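Local structure of hydroxylase, putative (Mycobacterium tuberculosis, 3AFF) at residues 169-173 with 174-178; 210-214 with 215-219; 305-309 with 310-314; 371-374 with 375-379. The protein probably hydroxylates the phenolic ring of the seco-steroid 3-HSA, as the flavin-dependent oxygenase component of a two-component monooxygenase in cholesterol catabolism. One frame throughout, in Å; residues are numbered along the deposited sequence.

Contact 1 (169-173 with 174-178); sequences FLIPR and SEYEI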
loop_
_atom_site.group_PDB
_atom_site.type_symbol
_atom_site.label_atom_id
_atom_site.label_comp_id
_atom_site.label_asym_id
_atom_site.label_seq_id
_atom_site.Cartn_x
_atom_site.Cartn_y
_atom_site.Cartn_z
ATOM N N PHE A 169 -35.362 -36.593 12.829
ATOM C CA PHE A 169 -36.425 -37.493 13.176
ATOM C C PHE A 169 -37.686 -36.781 12.805
ATOM O O PHE A 169 -37.888 -35.616 13.183
ATOM C CB PHE A 169 -36.412 -37.794 14.722
ATOM C CG PHE A 169 -35.143 -38.414 15.189
ATOM C CD1 PHE A 169 -34.975 -39.783 15.191
ATOM C CD2 PHE A 169 -34.076 -37.594 15.619
ATOM C CE1 PHE A 169 -33.777 -40.386 15.637
ATOM C CE2 PHE A 169 -32.852 -38.161 16.037
ATOM C CZ PHE A 169 -32.706 -39.584 16.087
ATOM N N LEU A 170 -38.537 -37.472 12.050
ATOM C CA LEU A 170 -39.871 -36.957 11.621
ATOM C C LEU A 170 -40.972 -37.460 12.544
ATOM O O LEU A 170 -41.118 -38.660 12.705
ATOM C CB LEU A 170 -40.181 -37.434 10.185
ATOM C CG LEU A 170 -41.545 -37.094 9.568
ATOM C CD1 LEU A 170 -41.760 -35.530 9.442
ATOM C CD2 LEU A 170 -41.536 -37.756 8.255
ATOM N N ILE A 171 -41.758 -36.590 13.150
ATOM C CA ILE A 171 -42.606 -37.063 14.268
ATOM C C ILE A 171 -43.936 -36.378 14.079
ATOM O O ILE A 171 -43.933 -35.174 13.777
ATOM C CB ILE A 171 -42.013 -36.657 15.635
ATOM C CG1 ILE A 171 -40.684 -37.385 15.879
ATOM C CG2 ILE A 171 -42.935 -37.010 16.753
ATOM C CD1 ILE A 171 -40.056 -37.109 17.277
ATOM N N PRO A 172 -45.058 -37.121 14.240
ATOM C CA PRO A 172 -46.375 -36.494 14.093
ATOM C C PRO A 172 -46.824 -35.663 15.306
ATOM O O PRO A 172 -46.410 -35.925 16.429
ATOM C CB PRO A 172 -47.326 -37.683 13.872
ATOM C CG PRO A 172 -46.657 -38.817 14.575
ATOM C CD PRO A 172 -45.160 -38.585 14.464
ATOM N N ARG A 173 -47.695 -34.696 15.023
ATOM C CA ARG A 173 -48.215 -33.730 15.994
ATOM C C ARG A 173 -48.849 -34.331 17.285
ATOM O O ARG A 173 -48.692 -33.773 18.384
ATOM C CB ARG A 173 -49.128 -32.734 15.274
ATOM C CG ARG A 173 -49.758 -31.656 16.179
ATOM C CD ARG A 173 -48.896 -30.439 16.329
ATOM N NE ARG A 173 -49.050 -29.917 17.689
ATOM C CZ ARG A 173 -49.878 -28.951 18.066
ATOM N NH1 ARG A 173 -50.651 -28.272 17.166
ATOM N NH2 ARG A 173 -49.894 -28.632 19.354
ATOM N N SER A 174 -49.495 -35.492 17.151
ATOM C CA SER A 174 -50.024 -36.235 18.297
ATOM C C SER A 174 -48.961 -36.684 19.292
ATOM O O SER A 174 -49.285 -36.960 20.453
ATOM C CB SER A 174 -50.798 -37.471 17.813
ATOM O OG SER A 174 -49.959 -38.360 17.061
ATOM N N GLU A 175 -47.703 -36.758 18.850
ATOM C CA GLU A 175 -46.597 -37.210 19.701
ATOM C C GLU A 175 -45.691 -36.162 20.345
ATOM O O GLU A 175 -44.778 -36.545 21.081
ATOM C CB GLU A 175 -45.795 -38.285 18.977
ATOM C CG GLU A 175 -46.676 -39.534 18.863
ATOM C CD GLU A 175 -46.209 -40.528 17.872
ATOM O OE1 GLU A 175 -45.159 -40.344 17.273
ATOM O OE2 GLU A 175 -46.924 -41.531 17.670
ATOM N N TYR A 176 -45.929 -34.868 20.093
ATOM C CA TYR A 176 -45.218 -33.778 20.865
ATOM C C TYR A 176 -46.203 -32.702 21.327
ATOM O O TYR A 176 -47.332 -32.684 20.868
ATOM C CB TYR A 176 -44.078 -33.076 20.081
ATOM C CG TYR A 176 -44.496 -32.563 18.747
ATOM C CD1 TYR A 176 -44.834 -31.198 18.554
ATOM C CD2 TYR A 176 -44.517 -33.420 17.621
ATOM C CE1 TYR A 176 -45.206 -30.720 17.254
ATOM C CE2 TYR A 176 -44.895 -32.961 16.365
ATOM C CZ TYR A 176 -45.249 -31.623 16.188
ATOM O OH TYR A 176 -45.651 -31.177 14.935
ATOM N N GLU A 177 -45.703 -31.794 22.174
ATOM C CA GLU A 177 -46.453 -30.711 22.789
ATOM C C GLU A 177 -45.754 -29.427 22.291
ATOM O O GLU A 177 -44.491 -29.353 22.240
ATOM C CB GLU A 177 -46.348 -30.843 24.320
ATOM C CG GLU A 177 -47.236 -29.827 25.112
ATOM C CD GLU A 177 -46.755 -29.486 26.578
ATOM O OE1 GLU A 177 -46.128 -30.379 27.252
ATOM O OE2 GLU A 177 -47.005 -28.327 27.037
ATOM N N ILE A 178 -46.550 -28.453 21.873
ATOM C CA ILE A 178 -46.010 -27.126 21.574
ATOM C C ILE A 178 -46.131 -26.249 22.809
ATOM O O ILE A 178 -47.248 -25.982 23.254
ATOM C CB ILE A 178 -46.740 -26.487 20.397
ATOM C CG1 ILE A 178 -46.514 -27.388 19.143
ATOM C CG2 ILE A 178 -46.270 -25.002 20.245
ATOM C CD1 ILE A 178 -47.216 -26.857 17.880
HETATM O O HOH W 1 -49.687 -29.001 22.422
#
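Arg-173 reaches past the Tyr-176 hydroxyl to Ile-178 across a single 3-10 turn that links strand 162-172 to strand 177-179 in the beta domain of this acyl-CoA dehydrogenase-like fold. The arginine side chain can be followed outward. Its CB sits 3.8 Å from Tyr-176 OH, CG lies 4.0 Å from Ser-174 N, and CD comes within 3.6 Å of Tyr-176 OH. The chain bends at chi2 (88°) and again at chi3, which turns NE and the guanidinium onto Ile-178. Arg-173 NE is 3.6 Å from Ile-178 CD1, and the same methyl stands over the centre of one guanidinium face, 3.4 Å from Arg-173 CZ. NH2 gives a weak bond to a water lying in the guanidinium plane, and that water also accepts from Ile-178 N.

The turn is closed by Glu-175 N donating to Pro-172 O at 2.9 Å; a longer, weak bond joins Tyr-176 N to Arg-173 O. The Tyr-176 ring has Ile-171 O at its edge and Arg-173 O above one face. Its remaining neighbours include Leu-195 and Val-197 of strand 193-198, and its side chain lies about 7 Å from that of Ser-142, a probable FMN-binding residue. On the proline, Glu-175 OE1 rests 3.3 Å from Pro-172 CD.

Contact 2 (210-214 with 215-219); sequences YKAMN and DHTAG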
loop_
_atom_site.group_PDB
_atom_site.type_symbol
_atom_site.label_atom_id
_atom_site.label_comp_id
_atom_site.label_asym_id
_atom_site.label_seq_id
_atom_site.Cartn_x
_atom_site.Cartn_y
_atom_site.Cartn_z
ATOM N N TYR A 210 -27.760 -36.988 8.077
ATOM C CA TYR A 210 -27.048 -35.920 7.338
ATOM C C TYR A 210 -26.024 -36.569 6.412
ATOM O O TYR A 210 -25.802 -36.064 5.302
ATOM C CB TYR A 210 -26.339 -35.001 8.319
ATOM C CG TYR A 210 -27.215 -33.942 8.935
ATOM C CD1 TYR A 210 -28.612 -33.954 8.742
ATOM C CD2 TYR A 210 -26.659 -32.900 9.683
ATOM C CE1 TYR A 210 -29.430 -32.973 9.286
ATOM C CE2 TYR A 210 -27.519 -31.879 10.269
ATOM C CZ TYR A 210 -28.868 -31.959 10.071
ATOM O OH TYR A 210 -29.719 -31.028 10.586
ATOM N N LYS A 211 -25.461 -37.729 6.814
ATOM C CA LYS A 211 -24.498 -38.397 5.988
ATOM C C LYS A 211 -25.156 -38.826 4.636
ATOM O O LYS A 211 -24.656 -38.513 3.528
ATOM C CB LYS A 211 -23.894 -39.544 6.760
ATOM C CG LYS A 211 -22.930 -40.378 5.900
ATOM C CD LYS A 211 -22.523 -41.719 6.528
ATOM C CE LYS A 211 -21.188 -42.208 5.899
ATOM N NZ LYS A 211 -20.110 -41.074 5.885
ATOM N N ALA A 212 -26.310 -39.488 4.741
ATOM C CA ALA A 212 -27.083 -39.954 3.612
ATOM C C ALA A 212 -27.535 -38.849 2.673
ATOM O O ALA A 212 -27.485 -38.994 1.445
ATOM C CB ALA A 212 -28.328 -40.822 4.119
ATOM N N MET A 213 -28.026 -37.753 3.229
ATOM C CA MET A 213 -28.376 -36.591 2.427
ATOM C C MET A 213 -27.107 -36.109 1.639
ATOM O O MET A 213 -27.114 -35.978 0.378
ATOM C CB MET A 213 -28.958 -35.567 3.405
ATOM C CG MET A 213 -29.471 -34.258 2.907
ATOM S SD MET A 213 -30.812 -33.787 4.062
ATOM C CE MET A 213 -29.839 -33.791 5.626
ATOM N N ASN A 214 -25.995 -35.942 2.338
ATOM C CA ASN A 214 -24.799 -35.413 1.691
ATOM C C ASN A 214 -24.115 -36.429 0.746
ATOM O O ASN A 214 -23.512 -36.041 -0.254
ATOM C CB ASN A 214 -23.847 -34.907 2.757
ATOM C CG ASN A 214 -24.408 -33.725 3.543
ATOM O OD1 ASN A 214 -25.350 -33.010 3.114
ATOM N ND2 ASN A 214 -23.801 -33.479 4.700
ATOM N N ASP A 215 -24.259 -37.723 1.057
ATOM C CA ASP A 215 -23.890 -38.889 0.231
ATOM C C ASP A 215 -24.577 -39.052 -1.097
ATOM O O ASP A 215 -24.169 -39.920 -1.850
ATOM C CB ASP A 215 -24.377 -40.197 0.960
ATOM C CG ASP A 215 -23.272 -40.933 1.422
ATOM O OD1 ASP A 215 -22.234 -40.396 0.973
ATOM O OD2 ASP A 215 -23.375 -41.902 2.228
ATOM N N HIS A 216 -25.724 -38.402 -1.280
ATOM C CA HIS A 216 -26.661 -38.726 -2.354
ATOM C C HIS A 216 -27.259 -40.110 -2.207
ATOM O O HIS A 216 -27.664 -40.721 -3.195
ATOM C CB HIS A 216 -26.019 -38.553 -3.728
ATOM C CG HIS A 216 -25.275 -37.260 -3.854
ATOM N ND1 HIS A 216 -25.916 -36.055 -4.060
ATOM C CD2 HIS A 216 -23.952 -36.975 -3.716
ATOM C CE1 HIS A 216 -25.014 -35.085 -4.074
ATOM N NE2 HIS A 216 -23.815 -35.613 -3.865
ATOM N N THR A 217 -27.371 -40.581 -0.972
ATOM C CA THR A 217 -28.045 -41.855 -0.724
ATOM C C THR A 217 -29.379 -41.791 0.036
ATOM O O THR A 217 -29.878 -42.820 0.443
ATOM C CB THR A 217 -27.097 -42.914 -0.115
ATOM O OG1 THR A 217 -26.711 -42.534 1.217
ATOM C CG2 THR A 217 -25.865 -43.082 -0.982
ATOM N N ALA A 218 -29.959 -40.596 0.228
ATOM C CA ALA A 218 -31.248 -40.452 0.888
ATOM C C ALA A 218 -32.322 -41.303 0.152
ATOM O O ALA A 218 -32.389 -41.282 -1.078
ATOM C CB ALA A 218 -31.643 -38.935 0.905
ATOM N N GLY A 219 -33.178 -42.007 0.906
ATOM C CA GLY A 219 -34.137 -42.926 0.325
ATOM C C GLY A 219 -35.100 -42.285 -0.649
ATOM O O GLY A 219 -35.451 -42.884 -1.648
#
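Lys-211 O receives Asp-215 N at 2.6 Å in the last regular i to i+4 bond of the short helix 210-214. One residue on, Ala-212 O takes Thr-217 N at 2.9 Å, while His-216 N reaches Met-213 O at 3.2 Å. The chain leaves the helix at His-216, whose phi is positive (65°).

Side chains follow the turn. Asp-215 CB packs against the lysine carbonyl, and its carboxylate crosses the Lys-211 chain with Asp-215 OD2 4.0 Å from Lys-211 CG; Lys-211 NZ stays 5.0 Å from Asp-215 OD2, so any attraction between the charges is at a distance. The His-216 ring lies with one face toward Asn-214 O, offset toward its rim. Thr-217 holds OG1 between its own backbone N and carbonyl carbon (chi1 68°), which sets the hydroxyl beside Ala-212, with Thr-217 OG1 3.7 Å from Ala-212 CB. Asn-214 ND2 bonds to Thr-392 in the C-terminal helix 390-393, and Ala-218 packs on Leu-98 and Leu-208. The 5-to-2 bond nested inside the 6-to-1 bond, with a left-handed residue at His-216, makes a Schellman motif, ending the helix that follows strand 207-209.

Contact 3 (305-309 with 310-314); sequences YALLA and AGKEI
Leu-308 CG and Ile-314 CG1 both stand beside their own backbone N (chi1 -66° and -63°), and these torsions lead the two side chains to each other at about a right angle. CD1 of Ile-314 fits against the fork of the leucine, 3.5 Å from Leu-308 CD1 and 3.6 Å from Leu-308 CG. The other branch, Leu-308 CD2, meets Lys-312 O and still touches Ile-314 CD1. One helix position earlier, Leu-307 divides its branches between two neighbours: Leu-307 CD2 touches Lys-312 CB at 4.0 Å, while CD1 lies near Glu-313 O and, more loosely, Ile-314 CG1.

What folds the chain back is a Schellman motif at the end of helix 286-309. Lys-312 N donates to Leu-307 O at 2.7 Å, and inside that loop Gly-311 N donates to Leu-308 O at 2.8 Å. Ala-310 N makes two weak bonds, to Ala-306 O and Leu-307 O. Gly-311 has a phi of 78°, and at its backbone angles a beta carbon would be jammed against the preceding carbonyl oxygen, so glycine suits the site.

Leu-318 packs on Leu-307 and Arg-319 on Ile-314, joining the turn to the next helix, 316-342; Met-231, from a loop, packs on Leu-308. The extended lysine runs across Leu-307 with its aliphatic part alone in contact. The chemistry therefore divides in two: backbone bonds fix the reversal, and dispersion between aliphatic side chains sets the returning loop against the helix.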
loop_
_atom_site.group_PDB
_atom_site.type_symbol
_atom_site.label_atom_id
_atom_site.label_comp_id
_atom_site.label_asym_id
_atom_site.label_seq_id
_atom_site.Cartn_x
_atom_site.Cartn_y
_atom_site.Cartn_z
ATOM N N TYR A 305 -27.903 -24.990 -9.364
ATOM C CA TYR A 305 -29.027 -25.616 -10.010
ATOM C C TYR A 305 -28.743 -25.832 -11.482
ATOM O O TYR A 305 -29.107 -26.869 -12.018
ATOM C CB TYR A 305 -30.307 -24.833 -9.788
ATOM C CG TYR A 305 -31.518 -25.575 -10.261
ATOM C CD1 TYR A 305 -31.852 -26.813 -9.700
ATOM C CD2 TYR A 305 -32.312 -25.067 -11.311
ATOM C CE1 TYR A 305 -32.969 -27.520 -10.127
ATOM C CE2 TYR A 305 -33.401 -25.771 -11.768
ATOM C CZ TYR A 305 -33.746 -26.990 -11.143
ATOM O OH TYR A 305 -34.868 -27.682 -11.568
ATOM N N ALA A 306 -28.038 -24.877 -12.104
ATOM C CA ALA A 306 -27.689 -24.943 -13.525
ATOM C C ALA A 306 -26.819 -26.139 -13.826
ATOM O O ALA A 306 -26.996 -26.823 -14.861
ATOM C CB ALA A 306 -27.025 -23.617 -13.992
ATOM N N LEU A 307 -25.893 -26.454 -12.926
ATOM C CA LEU A 307 -25.111 -27.682 -13.088
ATOM C C LEU A 307 -25.956 -28.983 -12.942
ATOM O O LEU A 307 -25.788 -29.945 -13.728
ATOM C CB LEU A 307 -23.953 -27.720 -12.095
ATOM C CG LEU A 307 -22.878 -26.652 -12.327
ATOM C CD1 LEU A 307 -22.104 -26.385 -11.044
ATOM C CD2 LEU A 307 -21.930 -27.125 -13.387
ATOM N N LEU A 308 -26.879 -29.000 -11.965
ATOM C CA LEU A 308 -27.670 -30.213 -11.724
ATOM C C LEU A 308 -28.626 -30.453 -12.935
ATOM O O LEU A 308 -28.726 -31.580 -13.416
ATOM C CB LEU A 308 -28.424 -30.083 -10.382
ATOM C CG LEU A 308 -27.537 -30.029 -9.114
ATOM C CD1 LEU A 308 -28.387 -29.705 -7.859
ATOM C CD2 LEU A 308 -26.739 -31.335 -8.968
ATOM N N ALA A 309 -29.268 -29.387 -13.429
ATOM C CA ALA A 309 -30.074 -29.443 -14.661
ATOM C C ALA A 309 -29.335 -30.015 -15.861
ATOM O O ALA A 309 -29.966 -30.648 -16.697
ATOM C CB ALA A 309 -30.726 -28.120 -14.964
ATOM N N ALA A 310 -28.003 -29.840 -15.921
ATOM C CA ALA A 310 -27.170 -30.369 -17.001
ATOM C C ALA A 310 -26.675 -31.766 -16.726
ATOM O O ALA A 310 -25.928 -32.345 -17.521
ATOM C CB ALA A 310 -25.981 -29.422 -17.285
ATOM N N GLY A 311 -27.082 -32.333 -15.595
ATOM C CA GLY A 311 -26.583 -33.658 -15.220
ATOM C C GLY A 311 -25.164 -33.580 -14.655
ATOM O O GLY A 311 -24.465 -34.600 -14.582
ATOM N N LYS A 312 -24.755 -32.384 -14.224
ATOM C CA LYS A 312 -23.402 -32.209 -13.687
ATOM C C LYS A 312 -23.313 -32.141 -12.149
ATOM O O LYS A 312 -24.280 -31.883 -11.457
ATOM C CB LYS A 312 -22.710 -30.973 -14.327
ATOM C CG LYS A 312 -22.478 -31.098 -15.821
ATOM C CD LYS A 312 -22.363 -29.731 -16.476
ATOM C CE LYS A 312 -21.791 -29.872 -17.859
ATOM N NZ LYS A 312 -21.658 -28.506 -18.422
ATOM N N GLU A 313 -22.130 -32.393 -11.638
ATOM C CA GLU A 313 -21.836 -32.293 -10.226
ATOM C C GLU A 313 -21.495 -30.866 -9.783
ATOM O O GLU A 313 -20.939 -30.068 -10.566
ATOM C CB GLU A 313 -20.696 -33.216 -9.916
ATOM C CG GLU A 313 -21.174 -34.667 -9.789
ATOM C CD GLU A 313 -20.017 -35.625 -9.630
ATOM O OE1 GLU A 313 -18.834 -35.143 -9.569
ATOM O OE2 GLU A 313 -20.298 -36.859 -9.558
ATOM N N ILE A 314 -21.874 -30.538 -8.554
ATOM C CA ILE A 314 -21.512 -29.257 -7.954
ATOM C C ILE A 314 -20.105 -29.328 -7.308
ATOM O O ILE A 314 -19.832 -30.195 -6.506
ATOM C CB ILE A 314 -22.568 -28.795 -6.964
ATOM C CG1 ILE A 314 -23.913 -28.547 -7.699
ATOM C CG2 ILE A 314 -22.066 -27.537 -6.235
ATOM C CD1 ILE A 314 -25.194 -28.563 -6.849
#

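Contact 4 (371-374 with 375-379); sequences NDPE and RAYVI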
loop_
_atom_site.group_PDB
_atom_site.type_symbol
_atom_site.label_atom_id
_atom_site.label_comp_id
_atom_site.label_asym_id
_atom_site.label_seq_id
_atom_site.Cartn_x
_atom_site.Cartn_y
_atom_site.Cartn_z
ATOM N N ASN A 371 -26.469 -17.943 15.667
ATOM C CA ASN A 371 -26.587 -19.052 16.636
ATOM C C ASN A 371 -26.743 -20.444 15.963
ATOM O O ASN A 371 -27.095 -21.412 16.643
ATOM C CB ASN A 371 -27.690 -18.774 17.681
ATOM C CG ASN A 371 -27.260 -17.699 18.667
ATOM O OD1 ASN A 371 -27.495 -16.499 18.419
ATOM N ND2 ASN A 371 -26.503 -18.089 19.714
ATOM N N ASP A 372 -26.426 -20.568 14.669
ATOM C CA ASP A 372 -26.671 -21.850 14.007
ATOM C C ASP A 372 -25.534 -22.798 14.351
ATOM O O ASP A 372 -24.400 -22.455 14.150
ATOM C CB ASP A 372 -26.825 -21.735 12.481
ATOM C CG ASP A 372 -27.348 -23.057 11.871
ATOM O OD1 ASP A 372 -26.653 -24.062 12.051
ATOM O OD2 ASP A 372 -28.491 -23.135 11.331
ATOM N N PRO A 373 -25.830 -23.986 14.906
ATOM C CA PRO A 373 -24.712 -24.939 15.144
ATOM C C PRO A 373 -23.916 -25.436 13.915
ATOM O O PRO A 373 -22.777 -25.912 14.030
ATOM C CB PRO A 373 -25.394 -26.101 15.887
ATOM C CG PRO A 373 -26.836 -25.993 15.566
ATOM C CD PRO A 373 -27.116 -24.497 15.408
ATOM N N GLU A 374 -24.494 -25.350 12.730
ATOM C CA GLU A 374 -23.788 -25.812 11.566
ATOM C C GLU A 374 -22.582 -24.979 11.265
ATOM O O GLU A 374 -21.696 -25.417 10.562
ATOM C CB GLU A 374 -24.680 -25.777 10.356
ATOM C CG GLU A 374 -25.878 -26.656 10.488
ATOM C CD GLU A 374 -26.478 -27.038 9.097
ATOM O OE1 GLU A 374 -26.160 -26.349 8.050
ATOM O OE2 GLU A 374 -27.269 -28.022 9.117
ATOM N N ARG A 375 -22.516 -23.770 11.789
ATOM C CA ARG A 375 -21.272 -23.016 11.676
ATOM C C ARG A 375 -20.143 -23.808 12.347
ATOM O O ARG A 375 -18.997 -23.671 11.974
ATOM C CB ARG A 375 -21.396 -21.633 12.329
ATOM C CG ARG A 375 -22.406 -20.745 11.686
ATOM C CD ARG A 375 -22.625 -19.486 12.527
ATOM N NE ARG A 375 -21.394 -18.687 12.617
ATOM C CZ ARG A 375 -20.967 -18.070 13.726
ATOM N NH1 ARG A 375 -21.663 -18.147 14.867
ATOM N NH2 ARG A 375 -19.824 -17.380 13.704
ATOM N N ALA A 376 -20.446 -24.651 13.327
ATOM C CA ALA A 376 -19.372 -25.411 13.920
ATOM C C ALA A 376 -19.238 -26.741 13.197
ATOM O O ALA A 376 -18.142 -27.221 12.996
ATOM C CB ALA A 376 -19.620 -25.602 15.398
ATOM N N TYR A 377 -20.354 -27.340 12.773
ATOM C CA TYR A 377 -20.283 -28.689 12.168
ATOM C C TYR A 377 -19.300 -28.756 11.005
ATOM O O TYR A 377 -18.628 -29.732 10.779
ATOM C CB TYR A 377 -21.639 -29.214 11.692
ATOM C CG TYR A 377 -22.718 -29.344 12.719
ATOM C CD1 TYR A 377 -22.451 -29.269 14.119
ATOM C CD2 TYR A 377 -24.027 -29.602 12.300
ATOM C CE1 TYR A 377 -23.501 -29.385 15.048
ATOM C CE2 TYR A 377 -25.043 -29.706 13.209
ATOM C CZ TYR A 377 -24.786 -29.590 14.566
ATOM O OH TYR A 377 -25.845 -29.665 15.387
ATOM N N VAL A 378 -19.214 -27.691 10.262
ATOM C CA VAL A 378 -18.302 -27.637 9.116
ATOM C C VAL A 378 -16.770 -27.908 9.422
ATOM O O VAL A 378 -15.984 -28.431 8.583
ATOM C CB VAL A 378 -18.674 -26.286 8.479
ATOM C CG1 VAL A 378 -17.549 -25.238 8.461
ATOM C CG2 VAL A 378 -19.546 -26.460 7.275
ATOM N N ILE A 379 -16.382 -27.584 10.642
ATOM C CA ILE A 379 -15.033 -27.699 11.172
ATOM C C ILE A 379 -14.721 -29.150 11.584
ATOM O O ILE A 379 -13.590 -29.649 11.415
ATOM C CB ILE A 379 -14.899 -26.602 12.300
ATOM C CG1 ILE A 379 -15.111 -25.221 11.652
ATOM C CG2 ILE A 379 -13.581 -26.614 13.018
ATOM C CD1 ILE A 379 -15.384 -24.155 12.643
#
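The backbone turns into helix 374-377 at Asp-372, and Pro-373 O then accepts twice, from Ala-376 N at 2.7 Å, well above the carbonyl plane, and from Tyr-377 N at 3.1 Å, in that plane. Asp-372 accepts with both its backbone and its side chain: its carbonyl takes Arg-375 N, and its carboxylate OD1 takes Glu-374 N at 2.6 Å. The carboxylate reaches that N-H because CG stands opposite the aspartate's own N (chi1 -169°).

Tyr-377 folds back over the first turn. One ring face has Pro-373 O toward the rim and Glu-374 N over the centre, and Glu-374 CA makes an off-centre CH-pi contact 4.2 Å from the ring centroid. At the far end Tyr-377 OH lies alongside the proline, 3.6 Å from Pro-373 CB, the two side chains pointing the same way. Glu-374 CG packs on Tyr-377 CD2 at 3.9 Å, while its carboxylate leaves for a salt bridge with Arg-323 and a hydrogen bond from Trp-233 NE1. Glu-384 and Phe-380 of a neighbouring subunit pack on Pro-373 and Ala-376. An aspartate accepting from the N-H two residues on, followed by proline in the first turn, is a helix N-cap, with the Asp-372 side chain about 5 Å from that of His-368, a probable FMN-binding residue.

Overall arrangement
Going from the N terminus, the four contacts follow in series; none nests in or crosses another. Contact 1 closes the turn between strands 162-172 and 177-179 of the beta domain. Contact 2 ends the short helix that leaves strand 207-209 and starts the loop toward helix 233-259. Contact 3 turns the chain between helices 286-309 and 316-342, its centre about 17 Å from that of contact 2. Contact 4 starts helix 374-377 after helix 354-370, at a subunit interface. Contacts 2 and 4 touch, Tyr-210 CE2 lying 4.0 Å from Glu-374 OE2, and both reach Trp-233 and helix 390-393, tying the end of the beta domain and the start of helix 233-259 to the C-terminal segment.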